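PDB 4UPK: phosphonate monoester hydrolase from Ruegeria pomeroyi, which belongs to the sulfatase family of the alkaline phosphatase clan, hydrolase enzymes built round a large, mainly parallel beta-sheet flanked by helices. Local coordinates for residues V78-A87 / Q93-N103. Numbering follows the deposited sequence.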
ATOM      1  N   VAL A  78      -4.108  31.215   0.333  1.00 12.77           N
ATOM      2  CA  VAL A  78      -4.301  30.830  -1.073  1.00 11.97           C
ATOM      3  C   VAL A  78      -5.662  30.187  -1.304  1.00 18.66           C
ATOM      4  O   VAL A  78      -6.050  29.931  -2.448  1.00 19.27           O
ATOM      5  CB  VAL A  78      -3.141  29.997  -1.690  1.00 15.46           C
ATOM      6  CG1 VAL A  78      -1.791  30.640  -1.423  1.00 14.93           C
ATOM      7  CG2 VAL A  78      -3.165  28.541  -1.210  1.00 14.60           C
ATOM      8  N   THR A  79      -6.386  29.904  -0.222  1.00 16.27           N
ATOM      9  CA  THR A  79      -7.713  29.311  -0.335  1.00 16.04           C
ATOM     10  C   THR A  79      -8.538  29.498   0.898  1.00 18.51           C
ATOM     11  O   THR A  79      -8.013  29.899   1.922  1.00 19.27           O
ATOM     12  CB  THR A  79      -7.706  27.875  -0.911  1.00 16.82           C
ATOM     13  OG1 THR A  79      -9.043  27.489  -1.228  1.00 17.42           O
ATOM     14  CG2 THR A  79      -7.066  26.883   0.010  1.00  9.30           C
ATOM     15  N   ASN A  80      -9.827  29.178   0.792  1.00 13.50           N
ATOM     16  CA  ASN A  80     -10.792  29.277   1.867  1.00 13.80           C
ATOM     17  C   ASN A  80     -11.939  28.250   1.673  1.00 19.96           C
ATOM     18  O   ASN A  80     -12.197  27.810   0.530  1.00 18.37           O
ATOM     19  CB  ASN A  80     -11.348  30.703   1.926  1.00 16.43           C
ATOM     20  CG  ASN A  80     -10.784  31.516   3.047  1.00 28.88           C
ATOM     21  OD1 ASN A  80     -10.752  31.073   4.186  1.00 25.52           O
ATOM     22  ND2 ASN A  80     -10.409  32.746   2.767  1.00  8.05           N
ATOM     23  N   PRO A  81     -12.620  27.837   2.773  1.00 18.46           N
ATOM     24  CA  PRO A  81     -12.428  28.240   4.179  1.00 19.39           C
ATOM     25  C   PRO A  81     -11.359  27.445   4.931  1.00 28.15           C
ATOM     26  O   PRO A  81     -10.355  27.068   4.343  1.00 27.69           O
ATOM     27  CB  PRO A  81     -13.846  28.184   4.762  1.00 20.43           C
ATOM     28  CG  PRO A  81     -14.650  27.292   3.816  1.00 25.27           C
ATOM     29  CD  PRO A  81     -13.741  26.895   2.663  1.00 20.76           C
ATOM     30  N   CYS A  82     -11.549  27.265   6.250  1.00 28.61           N
ATOM     31  CA  CYS A  82     -10.651  26.595   7.192  1.00 29.59           C
ATOM     32  C   CYS A  82      -9.985  25.326   6.679  1.00 28.57           C
ATOM     33  O   CYS A  82      -8.756  25.265   6.699  1.00 26.89           O
ATOM     34  CB  CYS A  82     -11.351  26.375   8.527  1.00 31.58           C
ATOM     35  SG  CYS A  82     -13.149  26.536   8.429  1.00 36.80           S
ATOM     36  N   GLY A  83     -10.793  24.343   6.242  1.00 22.33           N
ATOM     37  CA  GLY A  83     -10.326  23.061   5.721  1.00 20.98           C
ATOM     38  C   GLY A  83      -9.399  23.256   4.534  1.00 22.30           C
ATOM     39  O   GLY A  83      -8.194  23.021   4.657  1.00 21.60           O
ATOM     40  N   PRO A  84      -9.902  23.801   3.401  1.00 16.15           N
ATOM     41  CA  PRO A  84      -9.008  24.081   2.252  1.00 15.17           C
ATOM     42  C   PRO A  84      -7.774  24.932   2.603  1.00 17.19           C
ATOM     43  O   PRO A  84      -6.650  24.638   2.160  1.00 15.26           O
ATOM     44  CB  PRO A  84      -9.923  24.830   1.272  1.00 16.78           C
ATOM     45  CG  PRO A  84     -11.291  24.332   1.596  1.00 20.82           C
ATOM     46  CD  PRO A  84     -11.307  24.133   3.087  1.00 16.64           C
ATOM     47  N   SER A  85      -7.985  25.992   3.404  1.00 13.41           N
ATOM     48  CA  SER A  85      -6.926  26.897   3.822  1.00 13.29           C
ATOM     49  C   SER A  85      -5.895  26.246   4.746  1.00 19.25           C
ATOM     50  O   SER A  85      -4.735  26.611   4.677  1.00 21.09           O
ATOM     51  CB  SER A  85      -7.511  28.155   4.430  1.00 15.71           C
ATOM     52  OG  SER A  85      -6.489  29.123   4.542  1.00 26.55           O
ATOM     53  N   ARG A  86      -6.302  25.261   5.564  1.00 14.77           N
ATOM     54  CA  ARG A  86      -5.417  24.444   6.411  1.00 15.79           C
ATOM     55  C   ARG A  86      -4.673  23.405   5.557  1.00 18.49           C
ATOM     56  O   ARG A  86      -3.469  23.221   5.741  1.00 18.79           O
ATOM     57  CB  ARG A  86      -6.218  23.757   7.536  1.00 19.60           C
ATOM     58  CG  ARG A  86      -5.445  23.491   8.814  1.00 33.80           C
ATOM     59  CD  ARG A  86      -4.734  24.699   9.369  1.00 35.36           C
ATOM     60  NE  ARG A  86      -5.658  25.755   9.774  1.00 35.85           N
ATOM     61  CZ  ARG A  86      -6.000  26.010  11.029  1.00 32.19           C
ATOM     62  NH1 ARG A  86      -5.542  25.254  12.015  1.00 24.53           N
ATOM     63  NH2 ARG A  86      -6.799  27.022  11.308  1.00 16.02           N
ATOM     64  N   ALA A  87      -5.373  22.787   4.566  1.00 13.25           N
ATOM     65  CA  ALA A  87      -4.770  21.832   3.628  1.00 11.60           C
ATOM     66  C   ALA A  87      -3.613  22.477   2.799  1.00 15.74           C
ATOM     67  O   ALA A  87      -2.558  21.885   2.643  1.00 16.44           O
ATOM     68  CB  ALA A  87      -5.836  21.212   2.745  1.00 11.09           C
ATOM     69  N   GLN A  93       0.780  23.427  -1.044  1.00 13.93           N
ATOM     70  CA  GLN A  93       0.201  23.390  -2.394  1.00 13.16           C
ATOM     71  C   GLN A  93      -1.041  24.258  -2.513  1.00 15.88           C
ATOM     72  O   GLN A  93      -1.778  24.422  -1.544  1.00 15.38           O
ATOM     73  CB  GLN A  93      -0.222  21.952  -2.771  1.00 13.70           C
ATOM     74  CG  GLN A  93       0.856  20.894  -2.688  1.00 15.61           C
ATOM     75  CD  GLN A  93       0.356  19.534  -3.112  1.00 26.18           C
ATOM     76  OE1 GLN A  93      -0.640  19.386  -3.818  1.00 19.29           O
ATOM     77  NE2 GLN A  93       1.079  18.504  -2.745  1.00 23.42           N
ATOM     78  N   TYR A  94      -1.319  24.735  -3.728  1.00 12.25           N
ATOM     79  CA  TYR A  94      -2.544  25.461  -4.048  1.00 11.04           C
ATOM     80  C   TYR A  94      -3.703  24.434  -3.990  1.00 13.01           C
ATOM     81  O   TYR A  94      -3.467  23.249  -4.191  1.00 12.70           O
ATOM     82  CB  TYR A  94      -2.458  26.061  -5.467  1.00 11.53           C
ATOM     83  CG  TYR A  94      -1.488  27.217  -5.595  1.00 14.30           C
ATOM     84  CD1 TYR A  94      -1.759  28.450  -5.008  1.00 15.26           C
ATOM     85  CD2 TYR A  94      -0.350  27.114  -6.394  1.00 15.95           C
ATOM     86  CE1 TYR A  94      -0.894  29.531  -5.163  1.00 14.59           C
ATOM     87  CE2 TYR A  94       0.539  28.178  -6.531  1.00 16.59           C
ATOM     88  CZ  TYR A  94       0.263  29.387  -5.918  1.00 21.33           C
ATOM     89  OH  TYR A  94       1.161  30.424  -6.035  1.00 17.88           O
ATOM     90  N   ALA A  95      -4.923  24.886  -3.692  1.00  9.77           N
ATOM     91  CA  ALA A  95      -6.125  24.063  -3.649  1.00  9.75           C
ATOM     92  C   ALA A  95      -6.339  23.352  -4.993  1.00 16.27           C
ATOM     93  O   ALA A  95      -6.905  22.263  -4.979  1.00 16.57           O
ATOM     94  CB  ALA A  95      -7.339  24.925  -3.300  1.00 10.25           C
ATOM     95  N   MET A  96      -5.889  23.958  -6.155  1.00 13.30           N
ATOM     96  CA  MET A  96      -5.992  23.358  -7.502  1.00 12.13           C
ATOM     97  C   MET A  96      -5.149  22.091  -7.606  1.00 16.32           C
ATOM     98  O   MET A  96      -5.421  21.232  -8.427  1.00 16.56           O
ATOM     99  CB  MET A  96      -5.691  24.364  -8.650  1.00 13.78           C
ATOM    100  CG  MET A  96      -4.310  25.002  -8.623  1.00 16.01           C
ATOM    101  SD  MET A  96      -4.163  26.300  -9.879  1.00 18.48           S
ATOM    102  CE  MET A  96      -2.532  26.891  -9.517  1.00 15.64           C
ATOM    103  N   ASN A  97      -4.158  21.967  -6.729  1.00 15.50           N
ATOM    104  CA  ASN A  97      -3.274  20.820  -6.659  1.00 16.84           C
ATOM    105  C   ASN A  97      -3.647  19.831  -5.541  1.00 20.36           C
ATOM    106  O   ASN A  97      -3.777  18.621  -5.817  1.00 20.36           O
ATOM    107  CB  ASN A  97      -1.817  21.283  -6.578  1.00 17.69           C
ATOM    108  CG  ASN A  97      -1.358  21.888  -7.884  1.00 28.01           C
ATOM    109  OD1 ASN A  97      -1.847  21.541  -8.957  1.00 18.81           O
ATOM    110  ND2 ASN A  97      -0.431  22.815  -7.832  1.00 22.09           N
ATOM    111  N   HIS A  98      -3.849  20.335  -4.298  1.00 14.18           N
ATOM    112  CA  HIS A  98      -4.167  19.425  -3.181  1.00 12.96           C
ATOM    113  C   HIS A  98      -5.590  18.822  -3.264  1.00 15.51           C
ATOM    114  O   HIS A  98      -5.836  17.706  -2.797  1.00 12.57           O
ATOM    115  CB  HIS A  98      -3.809  20.031  -1.812  1.00 12.19           C
ATOM    116  CG  HIS A  98      -4.624  21.202  -1.351  1.00 13.84           C
ATOM    117  ND1 HIS A  98      -5.987  21.120  -1.218  1.00 15.17           N
ATOM    118  CD2 HIS A  98      -4.210  22.389  -0.849  1.00 14.56           C
ATOM    119  CE1 HIS A  98      -6.373  22.264  -0.668  1.00 14.16           C
ATOM    120  NE2 HIS A  98      -5.336  23.062  -0.435  1.00 14.43           N
ATOM    121  N   ARG A  99      -6.498  19.582  -3.897  1.00 13.22           N
ATOM    122  CA  ARG A  99      -7.891  19.245  -4.219  1.00 13.23           C
ATOM    123  C   ARG A  99      -8.880  19.045  -3.059  1.00 16.65           C
ATOM    124  O   ARG A  99     -10.013  18.631  -3.278  1.00 18.29           O
ATOM    125  CB  ARG A  99      -7.999  18.205  -5.376  1.00 13.33           C
ATOM    126  CG  ARG A  99      -7.435  18.709  -6.733  1.00 18.56           C
ATOM    127  CD  ARG A  99      -8.222  19.862  -7.395  1.00 10.56           C
ATOM    128  NE  ARG A  99      -9.559  19.426  -7.809  1.00 12.99           N
ATOM    129  CZ  ARG A  99     -10.625  20.206  -7.859  1.00 21.69           C
ATOM    130  NH1 ARG A  99     -10.531  21.491  -7.560  1.00 17.85           N
ATOM    131  NH2 ARG A  99     -11.787  19.719  -8.256  1.00 24.66           N
ATOM    132  N   SER A 100      -8.500  19.433  -1.853  1.00 13.06           N
ATOM    133  CA  SER A 100      -9.390  19.433  -0.700  1.00 13.27           C
ATOM    134  C   SER A 100      -9.960  20.867  -0.804  1.00 19.79           C
ATOM    135  O   SER A 100      -9.472  21.793  -0.165  1.00 18.54           O
ATOM    136  CB  SER A 100      -8.579  19.247   0.583  1.00 15.54           C
ATOM    137  OG  SER A 100      -9.397  18.902   1.686  1.00 18.47           O
ATOM    138  N   VAL A 101     -10.923  21.053  -1.728  1.00 19.15           N
ATOM    139  CA  VAL A 101     -11.465  22.357  -2.153  1.00 17.60           C
ATOM    140  C   VAL A 101     -12.577  22.985  -1.327  1.00 20.97           C
ATOM    141  O   VAL A 101     -12.859  24.175  -1.495  1.00 19.94           O
ATOM    142  CB  VAL A 101     -11.704  22.430  -3.689  1.00 19.15           C
ATOM    143  CG1 VAL A 101     -10.391  22.243  -4.436  1.00 18.31           C
ATOM    144  CG2 VAL A 101     -12.750  21.403  -4.144  1.00 18.58           C
ATOM    145  N   ARG A 102     -13.182  22.191  -0.423  1.00 18.18           N
ATOM    146  CA  ARG A 102     -14.258  22.573   0.509  1.00 17.24           C
ATOM    147  C   ARG A 102     -14.069  21.785   1.804  1.00 19.97           C
ATOM    148  O   ARG A 102     -13.385  20.760   1.801  1.00 19.69           O
ATOM    149  CB  ARG A 102     -15.643  22.170  -0.035  1.00 15.28           C
ATOM    150  CG  ARG A 102     -15.829  22.273  -1.528  1.00 18.58           C
ATOM    151  CD  ARG A 102     -17.089  21.568  -1.907  1.00 17.27           C
ATOM    152  NE  ARG A 102     -17.213  21.476  -3.359  1.00 27.45           N
ATOM    153  CZ  ARG A 102     -16.740  20.480  -4.099  1.00 33.48           C
ATOM    154  NH1 ARG A 102     -16.058  19.490  -3.538  1.00 23.73           N
ATOM    155  NH2 ARG A 102     -16.916  20.481  -5.407  1.00 16.93           N
ATOM    156  N   ASN A 103     -14.718  22.235   2.900  1.00 14.71           N
ATOM    157  CA  ASN A 103     -14.749  21.504   4.165  1.00 13.67           C
ATOM    158  C   ASN A 103     -15.398  20.151   3.867  1.00 16.38           C
ATOM    159  O   ASN A 103     -16.414  20.091   3.157  1.00 15.17           O
ATOM    160  CB  ASN A 103     -15.576  22.269   5.215  1.00 12.15           C
ATOM    161  CG  ASN A 103     -14.866  23.429   5.841  1.00 17.70           C
ATOM    162  OD1 ASN A 103     -13.708  23.712   5.540  1.00 10.77           O
ATOM    163  ND2 ASN A 103     -15.555  24.156   6.719  1.00 16.19           N
TER
HETATM  164  O   HOH W   1      -4.896  27.954  -4.031  1.00  9.76           O
HETATM  165  O   HOH W   2     -10.896  25.603  -2.594  1.00 15.40           O
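Asn-103 reaches back to the start of helix 82-91, where its OD1 accepts the backbone N-H of Gly-83 over 3.1 Å. The donor lies 21° off the carbonyl plane, and an amide suits the spot because it offers an uncharged acceptor to an N-H of the first helical turn, which has no carbonyl of its own helix to meet. Gly-83, with no side chain, lets that oxygen come close to its CA. A weak bond, bent to 125°, runs from His-98 NE2 to Pro-84 O; the side chain's stronger partner is Ser-88. ND1 accepts from Ser-100 N at 3.1 Å, almost exactly in the ring plane, which helps fix the ring's rotation. With CG lodged between backbone N and carbonyl carbon (chi1 68°), the ring turns back against its own helix, Ala-95 CA over one face and the Ala-87 methyl over the other in a CH-pi contact, CB 3.8 Å from the centroid. Two waters bridge the segments, one between Val-78 O and Ala-95 N, the other between Val-101 O and the side-chain OG1 of Thr-79, whose strongest partner is Glu-434. The CB-CG-CD rim of Pro-84 runs alongside residues 100-103, its CG 3.5 Å from Val-101 C. At the far end Val-78 crosses the Tyr-94 ring, CB 3.9 Å from CD1. Residues 82-86 match the Cys-X-Pro-X-Arg signature of sulfatases. This buried packing of helix 82-91 against helix 95-98 and its following loop lies beside strand 431-436; Tyr-94 OH bonds Glu-390 of strand 388-390, and Arg-102 reaches Ser-522 of the second subunit.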